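Side-chain contacts in 4-aminobutyrate transaminase (Acinetobacter baumannii, PDB 6WOP), which probably catalyses the pyridoxal phosphate-dependent transfer of the amino group of 4-aminobutyrate to 2-oxoglutarate: residues A184-S187 with V188-F192; P219-F222 with L223-R227; K251-A254 with M255-Y258. One frame throughout, in Å; residues are numbered along the deposited sequence.

How the contacts relate
The three contacts follow one another along the chain of this class-III aminotransferase. Contact 1 lies on helix 181-194, contact 2 at the start of helix 220-233, and contact 3 in the loop between strands 236-240 and 264-267. Contacts 1 and 2 have centres about 13 Å apart and meet where Ile185 and Ala184 pack on Phe222, with Ile185 CD1 3.5 Å from Phe222 CE1. Contact 2 lies about 14 Å, centre to centre, from contact 3, and Leu223 and Ala220 rest there against Tyr258. Helix 220-233 is thus the middle layer, joining an outer helix to a loop nearer the centre of the chain.

Contact 1: A184-S187 with V188-F192; sequences AIES and VEDIF
Glu186 and Asp190, one helical turn apart, share a bridging water that donates a hydrogen bond to each: it lies 3.0 Å from Glu186 OE2 and 2.6 Å from Asp190 OD1. The two carboxylates stand almost perpendicular, their planes 84° apart, and the water's donated hydrogens probably ease the repulsion between like charges. Lys386 of the second subunit adds a long, weak ion pair to Asp190. Acidic residues suit this more exposed side of the helix, where their ends can stay hydrated.

Glu189 is the third acid. Its CG packs 3.5 Å from Ile185 O, and its extended chain brings OE2 4.0 Å from Ile185 CG2; this same oxygen is hydrogen-bonded to a bound tartrate, probably from the crystallisation liquor.

Helix 181-194 forms part of the crossover between parallel strands 167-170 and 201-206 of the seven-stranded sheet. Val188 and Ile191 turn branched aliphatic side chains onto Ala170, with Ile191 also reaching Phe168, while Ile185 faces helix 220-233.

Among the backbone bonds, Val188 N donates to Ala184 O at 3.2 Å. Ser187 OG joins it on the same face of that carbonyl, 2.8 Å from Ala184 O, because chi1 of 78° folds the hydroxyl back over the preceding turn. A small hydroxyl fits here: besides donating to the helix, it is hydrogen-bonded to Arg171 N.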
loop_
_atom_site.group_PDB
_atom_site.type_symbol
_atom_site.label_atom_id
_atom_site.label_comp_id
_atom_site.label_asym_id
_atom_site.label_seq_id
_atom_site.Cartn_x
_atom_site.Cartn_y
_atom_site.Cartn_z
ATOM N N ALA A 184 21.288 -15.461 -8.420
ATOM C CA ALA A 184 20.368 -15.207 -7.316
ATOM C C ALA A 184 20.802 -13.985 -6.513
ATOM O O ALA A 184 19.980 -13.137 -6.125
ATOM C CB ALA A 184 20.290 -16.490 -6.428
ATOM N N ILE A 185 22.091 -13.882 -6.217
ATOM C CA ILE A 185 22.550 -12.728 -5.467
ATOM C C ILE A 185 22.333 -11.469 -6.293
ATOM O O ILE A 185 21.841 -10.447 -5.797
ATOM C CB ILE A 185 24.039 -12.914 -5.081
ATOM C CG1 ILE A 185 24.198 -13.951 -3.949
ATOM C CG2 ILE A 185 24.687 -11.581 -4.610
ATOM C CD1 ILE A 185 23.666 -13.508 -2.647
ATOM N N GLU A 186 22.617 -11.547 -7.585
ATOM C CA GLU A 186 22.408 -10.381 -8.447
ATOM C C GLU A 186 20.960 -9.942 -8.438
ATOM O O GLU A 186 20.684 -8.730 -8.476
ATOM C CB GLU A 186 22.870 -10.702 -9.878
ATOM C CG GLU A 186 22.795 -9.586 -10.819
ATOM C CD GLU A 186 23.456 -9.900 -12.174
ATOM O OE1 GLU A 186 24.329 -10.807 -12.213
ATOM O OE2 GLU A 186 23.076 -9.238 -13.186
ATOM N N SER A 187 20.001 -10.904 -8.361
ATOM C CA SER A 187 18.580 -10.506 -8.352
ATOM C C SER A 187 18.197 -9.779 -7.066
ATOM O O SER A 187 17.384 -8.854 -7.099
ATOM C CB SER A 187 17.687 -11.724 -8.568
ATOM O OG SER A 187 17.581 -12.457 -7.354
ATOM N N VAL A 188 18.809 -10.137 -5.923
ATOM C CA VAL A 188 18.622 -9.340 -4.695
ATOM C C VAL A 188 19.158 -7.911 -4.881
ATOM O O VAL A 188 18.513 -6.893 -4.555
ATOM C CB VAL A 188 19.303 -10.067 -3.524
ATOM C CG1 VAL A 188 19.156 -9.243 -2.254
ATOM C CG2 VAL A 188 18.622 -11.483 -3.360
ATOM N N GLU A 189 20.346 -7.802 -5.439
ATOM C CA GLU A 189 20.900 -6.474 -5.626
ATOM C C GLU A 189 20.058 -5.653 -6.614
ATOM O O GLU A 189 20.000 -4.419 -6.509
ATOM C CB GLU A 189 22.367 -6.601 -6.082
ATOM C CG GLU A 189 23.223 -7.318 -5.004
ATOM C CD GLU A 189 24.614 -7.679 -5.460
ATOM O OE1 GLU A 189 24.820 -7.941 -6.691
ATOM O OE2 GLU A 189 25.512 -7.693 -4.569
ATOM N N ASP A 190 19.464 -6.294 -7.624
ATOM C CA ASP A 190 18.590 -5.537 -8.526
ATOM C C ASP A 190 17.377 -4.998 -7.765
ATOM O O ASP A 190 16.850 -3.937 -8.092
ATOM C CB ASP A 190 18.117 -6.432 -9.688
ATOM C CG ASP A 190 19.238 -6.792 -10.679
ATOM O OD1 ASP A 190 20.367 -6.179 -10.639
ATOM O OD2 ASP A 190 18.985 -7.702 -11.525
ATOM N N ILE A 191 16.871 -5.753 -6.782
ATOM C CA ILE A 191 15.774 -5.228 -5.963
ATOM C C ILE A 191 16.220 -3.944 -5.257
ATOM O O ILE A 191 15.489 -2.941 -5.229
ATOM C CB ILE A 191 15.309 -6.311 -4.957
ATOM C CG1 ILE A 191 14.528 -7.413 -5.732
ATOM C CG2 ILE A 191 14.369 -5.702 -3.855
ATOM C CD1 ILE A 191 14.204 -8.638 -4.854
ATOM N N PHE A 192 17.424 -3.956 -4.660
ATOM C CA PHE A 192 17.933 -2.722 -4.040
ATOM C C PHE A 192 18.035 -1.612 -5.065
ATOM O O PHE A 192 17.839 -0.417 -4.749
ATOM C CB PHE A 192 19.326 -2.936 -3.454
ATOM C CG PHE A 192 19.384 -3.924 -2.331
ATOM C CD1 PHE A 192 18.339 -4.083 -1.480
ATOM C CD2 PHE A 192 20.542 -4.653 -2.120
ATOM C CE1 PHE A 192 18.413 -4.975 -0.394
ATOM C CE2 PHE A 192 20.627 -5.558 -1.048
ATOM C CZ PHE A 192 19.559 -5.706 -0.191
HETATM O O HOH W 1 22.194 -6.529 -12.404
#

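Contact 2: P219-F222 with L223-R227; sequences PAEF and LKRLR
Glu221 and Arg225 form a salt bridge one turn apart in the opening turns of helix 220-233, which leads into strand 236-240 of the seven-stranded sheet. Pro219 occupies the N-cap position; proline suits the helix start, where its lack of an N-H costs no bond in the helix, and its carbonyl oxygen receives Leu223 N at 3.3 Å.

The charged pair runs side by side, both chains pointing the same way. Arg225 bends at chi3 (68°), which brings NH1 to 3.0 Å from Glu221 OE2. The oxygen lies at the edge of the guanidinium, close to its plane, whereas the nitrogen approaches from above the carboxylate plane, 38° out of it. Below the bridge, the methylenes Glu221 CG and Arg225 CD touch at 3.9 Å.

Beside this pair, Lys224 curls back over the first turn. Its CG lies 3.3 Å from Ala220 O, and CE rests 3.8 Å from Ala220 CB, the methyl being small enough to let the long chain pass.

On the buried side the contact is apolar. Phe222 CE2 meets Leu226 CD2 at 3.7 Å, the two side chains slanting across one another. The ring packs against Ala184 and Ile185 of helix 181-194, and Leu226 reaches Leu237 of strand 236-240.

NH1 of Arg225 also makes a salt bridge to Asp182, and NH2 is hydrogen-bonded to a bound tartrate, probably from the crystallisation liquor. The guanidinium therefore probably balances acids from two helices, and the negative charge of Glu221, in the first turn, would probably also be favoured by the helix N-terminus.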
loop_
_atom_site.group_PDB
_atom_site.type_symbol
_atom_site.label_atom_id
_atom_site.label_comp_id
_atom_site.label_asym_id
_atom_site.label_seq_id
_atom_site.Cartn_x
_atom_site.Cartn_y
_atom_site.Cartn_z
ATOM N N PRO A 219 22.200 -23.431 -1.523
ATOM C CA PRO A 219 23.647 -23.636 -1.443
ATOM C C PRO A 219 24.250 -22.839 -0.294
ATOM O O PRO A 219 23.840 -21.704 -0.036
ATOM C CB PRO A 219 24.158 -23.140 -2.808
ATOM C CG PRO A 219 22.982 -23.258 -3.735
ATOM C CD PRO A 219 21.758 -22.952 -2.854
ATOM N N ALA A 220 25.239 -23.447 0.396
ATOM C CA ALA A 220 25.948 -22.734 1.468
ATOM C C ALA A 220 26.498 -21.383 0.986
ATOM O O ALA A 220 26.460 -20.390 1.721
ATOM C CB ALA A 220 27.114 -23.574 2.029
ATOM N N GLU A 221 27.048 -21.336 -0.227
ATOM C CA GLU A 221 27.631 -20.083 -0.714
ATOM C C GLU A 221 26.568 -18.994 -0.806
ATOM O O GLU A 221 26.843 -17.800 -0.577
ATOM C CB GLU A 221 28.293 -20.300 -2.085
ATOM C CG GLU A 221 28.871 -19.018 -2.723
ATOM C CD GLU A 221 29.055 -19.158 -4.239
ATOM O OE1 GLU A 221 28.865 -20.275 -4.790
ATOM O OE2 GLU A 221 29.381 -18.149 -4.882
ATOM N N PHE A 222 25.336 -19.378 -1.130
ATOM C CA PHE A 222 24.308 -18.358 -1.215
ATOM C C PHE A 222 23.997 -17.782 0.167
ATOM O O PHE A 222 23.880 -16.564 0.320
ATOM C CB PHE A 222 23.041 -18.914 -1.876
ATOM C CG PHE A 222 21.954 -17.827 -2.072
ATOM C CD1 PHE A 222 22.100 -16.860 -3.046
ATOM C CD2 PHE A 222 20.871 -17.767 -1.246
ATOM C CE1 PHE A 222 21.144 -15.889 -3.201
ATOM C CE2 PHE A 222 19.895 -16.818 -1.415
ATOM C CZ PHE A 222 20.036 -15.873 -2.398
ATOM N N LEU A 223 23.859 -18.646 1.188
ATOM C CA LEU A 223 23.654 -18.159 2.548
ATOM C C LEU A 223 24.772 -17.253 3.019
ATOM O O LEU A 223 24.506 -16.231 3.662
ATOM C CB LEU A 223 23.532 -19.327 3.535
ATOM C CG LEU A 223 22.158 -19.941 3.714
ATOM C CD1 LEU A 223 22.195 -20.973 4.828
ATOM C CD2 LEU A 223 21.025 -18.903 3.978
ATOM N N LYS A 224 26.030 -17.632 2.742
ATOM C CA LYS A 224 27.091 -16.779 3.249
ATOM C C LYS A 224 27.114 -15.455 2.498
ATOM O O LYS A 224 27.261 -14.391 3.098
ATOM C CB LYS A 224 28.458 -17.453 3.100
ATOM C CG LYS A 224 28.518 -18.827 3.771
ATOM C CD LYS A 224 29.817 -19.621 3.487
ATOM C CE LYS A 224 29.624 -21.168 3.468
ATOM N NZ LYS A 224 29.961 -21.871 4.733
ATOM N N ARG A 225 26.906 -15.416 1.208
ATOM C CA ARG A 225 26.833 -14.141 0.511
ATOM C C ARG A 225 25.626 -13.302 0.949
ATOM O O ARG A 225 25.724 -12.137 1.155
ATOM C CB ARG A 225 26.920 -14.336 -0.967
ATOM C CG ARG A 225 28.321 -14.733 -1.364
ATOM C CD ARG A 225 28.427 -15.160 -2.783
ATOM N NE ARG A 225 28.206 -14.085 -3.703
ATOM C CZ ARG A 225 28.087 -14.251 -4.999
ATOM N NH1 ARG A 225 28.199 -15.434 -5.521
ATOM N NH2 ARG A 225 27.871 -13.233 -5.768
ATOM N N LEU A 226 24.498 -13.960 1.096
ATOM C CA LEU A 226 23.329 -13.246 1.613
ATOM C C LEU A 226 23.589 -12.683 3.005
ATOM O O LEU A 226 23.171 -11.569 3.318
ATOM C CB LEU A 226 22.111 -14.183 1.634
ATOM C CG LEU A 226 20.735 -13.531 1.631
ATOM C CD1 LEU A 226 20.591 -12.620 0.405
ATOM C CD2 LEU A 226 19.709 -14.648 1.586
ATOM N N ARG A 227 24.203 -13.472 3.880
ATOM C CA ARG A 227 24.541 -12.990 5.214
ATOM C C ARG A 227 25.425 -11.738 5.143
ATOM O O ARG A 227 25.199 -10.749 5.860
ATOM C CB ARG A 227 25.258 -14.132 5.978
ATOM C CG ARG A 227 25.749 -13.810 7.423
ATOM C CD ARG A 227 24.555 -13.774 8.399
ATOM N NE ARG A 227 24.025 -12.412 8.556
ATOM C CZ ARG A 227 22.955 -12.131 9.304
ATOM N NH1 ARG A 227 22.277 -13.111 9.959
ATOM N NH2 ARG A 227 22.555 -10.881 9.419
#

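Contact 3: K251-A254 with M255-Y258; sequences KLFA and MNHY
Phe253, just before the short 3-10 turn 254-257 in the loop between strands 236-240 and 264-267, is joined to Asn256 within that turn. Two hydrogen bonds run between them in opposite senses. Phe253 N donates to Asn256 OD1 at 3.1 Å, and Asn256 N donates to Phe253 O at 2.8 Å, arriving from well above the carbonyl plane. Asparagine suits this position because its amide oxygen can reach back three residues: with chi1 at -77°, CG sits beside its own backbone nitrogen and the side chain folds toward the start of the turn. OD1 also lies at the edge of the Phe253 ring, 3.7 Å from Phe253 CD2.

The next residue pair repeats the 3-10 pattern, His257 N donating to Ala254 O at 3.0 Å. That oxygen has aromatic neighbours too: the edge of the imidazole reaches it through His257 CD2 at 3.1 Å, and the edge of the Tyr258 ring through CD2 at 3.4 Å. The small side chain of Ala254 fits its buried place, where the backbone nitrogens of Ala254 and Met255 are hydrogen-bonded to the carboxylate of Glu241.

Lys251 lies across the imidazole. Its CD stands 3.9 Å from the centroid of the His257 ring and only 6° off the normal, a CH-pi contact made by an almost straight methylene chain that bends at its last torsion.

Lysine thus contributes its aliphatic part to the ring, while the ammonium end leads beyond it. The rotation of the imidazole is probably held by NE2, hydrogen-bonded to Thr249 OG1, and by the chain over its face; a nearby ammonium would probably disfavour a second positive charge on the histidine.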
loop_
_atom_site.group_PDB
_atom_site.type_symbol
_atom_site.label_atom_id
_atom_site.label_comp_id
_atom_site.label_asym_id
_atom_site.label_seq_id
_atom_site.Cartn_x
_atom_site.Cartn_y
_atom_site.Cartn_z
ATOM N N LYS A 251 19.280 -33.011 10.707
ATOM C CA LYS A 251 19.700 -32.278 11.900
ATOM C C LYS A 251 18.442 -31.590 12.388
ATOM O O LYS A 251 17.441 -31.575 11.674
ATOM C CB LYS A 251 20.835 -31.266 11.623
ATOM C CG LYS A 251 22.162 -31.953 11.131
ATOM C CD LYS A 251 23.256 -30.878 10.920
ATOM C CE LYS A 251 24.581 -31.453 10.498
ATOM N NZ LYS A 251 25.060 -32.392 11.552
ATOM N N LEU A 252 18.458 -31.022 13.600
ATOM C CA LEU A 252 17.176 -30.562 14.142
ATOM C C LEU A 252 16.582 -29.474 13.255
ATOM O O LEU A 252 15.410 -29.545 12.840
ATOM C CB LEU A 252 17.361 -30.073 15.559
ATOM C CG LEU A 252 16.072 -29.719 16.314
ATOM C CD1 LEU A 252 15.174 -30.967 16.442
ATOM C CD2 LEU A 252 16.420 -29.126 17.672
ATOM N N PHE A 253 17.402 -28.483 12.891
ATOM C CA PHE A 253 17.038 -27.405 11.962
ATOM C C PHE A 253 17.855 -27.554 10.681
ATOM O O PHE A 253 19.040 -27.886 10.738
ATOM C CB PHE A 253 17.364 -26.038 12.545
ATOM C CG PHE A 253 16.469 -25.666 13.722
ATOM C CD1 PHE A 253 15.220 -25.148 13.499
ATOM C CD2 PHE A 253 16.889 -25.894 15.016
ATOM C CE1 PHE A 253 14.376 -24.855 14.577
ATOM C CE2 PHE A 253 16.054 -25.589 16.096
ATOM C CZ PHE A 253 14.808 -25.066 15.863
ATOM N N ALA A 254 17.252 -27.269 9.530
ATOM C CA ALA A 254 18.067 -27.281 8.311
ATOM C C ALA A 254 19.241 -26.312 8.433
ATOM O O ALA A 254 20.314 -26.562 7.894
ATOM C CB ALA A 254 17.196 -26.896 7.119
ATOM N N MET A 255 19.056 -25.204 9.150
ATOM C CA MET A 255 20.133 -24.219 9.287
ATOM C C MET A 255 21.303 -24.814 10.046
ATOM O O MET A 255 22.424 -24.301 9.963
ATOM C CB MET A 255 19.603 -22.981 10.021
ATOM C CG MET A 255 18.680 -22.072 9.218
ATOM S SD MET A 255 19.481 -21.481 7.702
ATOM C CE MET A 255 20.832 -20.529 8.429
ATOM N N ASN A 256 21.087 -25.941 10.755
ATOM C CA ASN A 256 22.221 -26.574 11.431
ATOM C C ASN A 256 23.239 -27.144 10.479
ATOM O O ASN A 256 24.346 -27.460 10.917
ATOM C CB ASN A 256 21.774 -27.707 12.358
ATOM C CG ASN A 256 21.180 -27.176 13.652
ATOM O OD1 ASN A 256 20.096 -27.575 14.078
ATOM N ND2 ASN A 256 21.954 -26.342 14.342
ATOM N N HIS A 257 22.894 -27.313 9.210
ATOM C CA HIS A 257 23.877 -27.770 8.222
ATOM C C HIS A 257 24.818 -26.667 7.756
ATOM O O HIS A 257 25.717 -26.954 6.958
ATOM C CB HIS A 257 23.182 -28.335 6.985
ATOM C CG HIS A 257 22.269 -29.502 7.274
ATOM N ND1 HIS A 257 22.640 -30.815 7.050
ATOM C CD2 HIS A 257 20.996 -29.536 7.734
ATOM C CE1 HIS A 257 21.633 -31.612 7.393
ATOM N NE2 HIS A 257 20.610 -30.854 7.779
ATOM N N TYR A 258 24.628 -25.429 8.208
ATOM C CA TYR A 258 25.312 -24.285 7.624
ATOM C C TYR A 258 26.072 -23.526 8.699
ATOM O O TYR A 258 25.662 -23.490 9.862
ATOM C CB TYR A 258 24.313 -23.363 6.923
ATOM C CG TYR A 258 23.563 -24.057 5.789
ATOM C CD1 TYR A 258 24.063 -24.049 4.459
ATOM C CD2 TYR A 258 22.370 -24.691 6.016
ATOM C CE1 TYR A 258 23.371 -24.678 3.443
ATOM C CE2 TYR A 258 21.680 -25.299 5.003
ATOM C CZ TYR A 258 22.189 -25.326 3.740
ATOM O OH TYR A 258 21.511 -25.963 2.751
#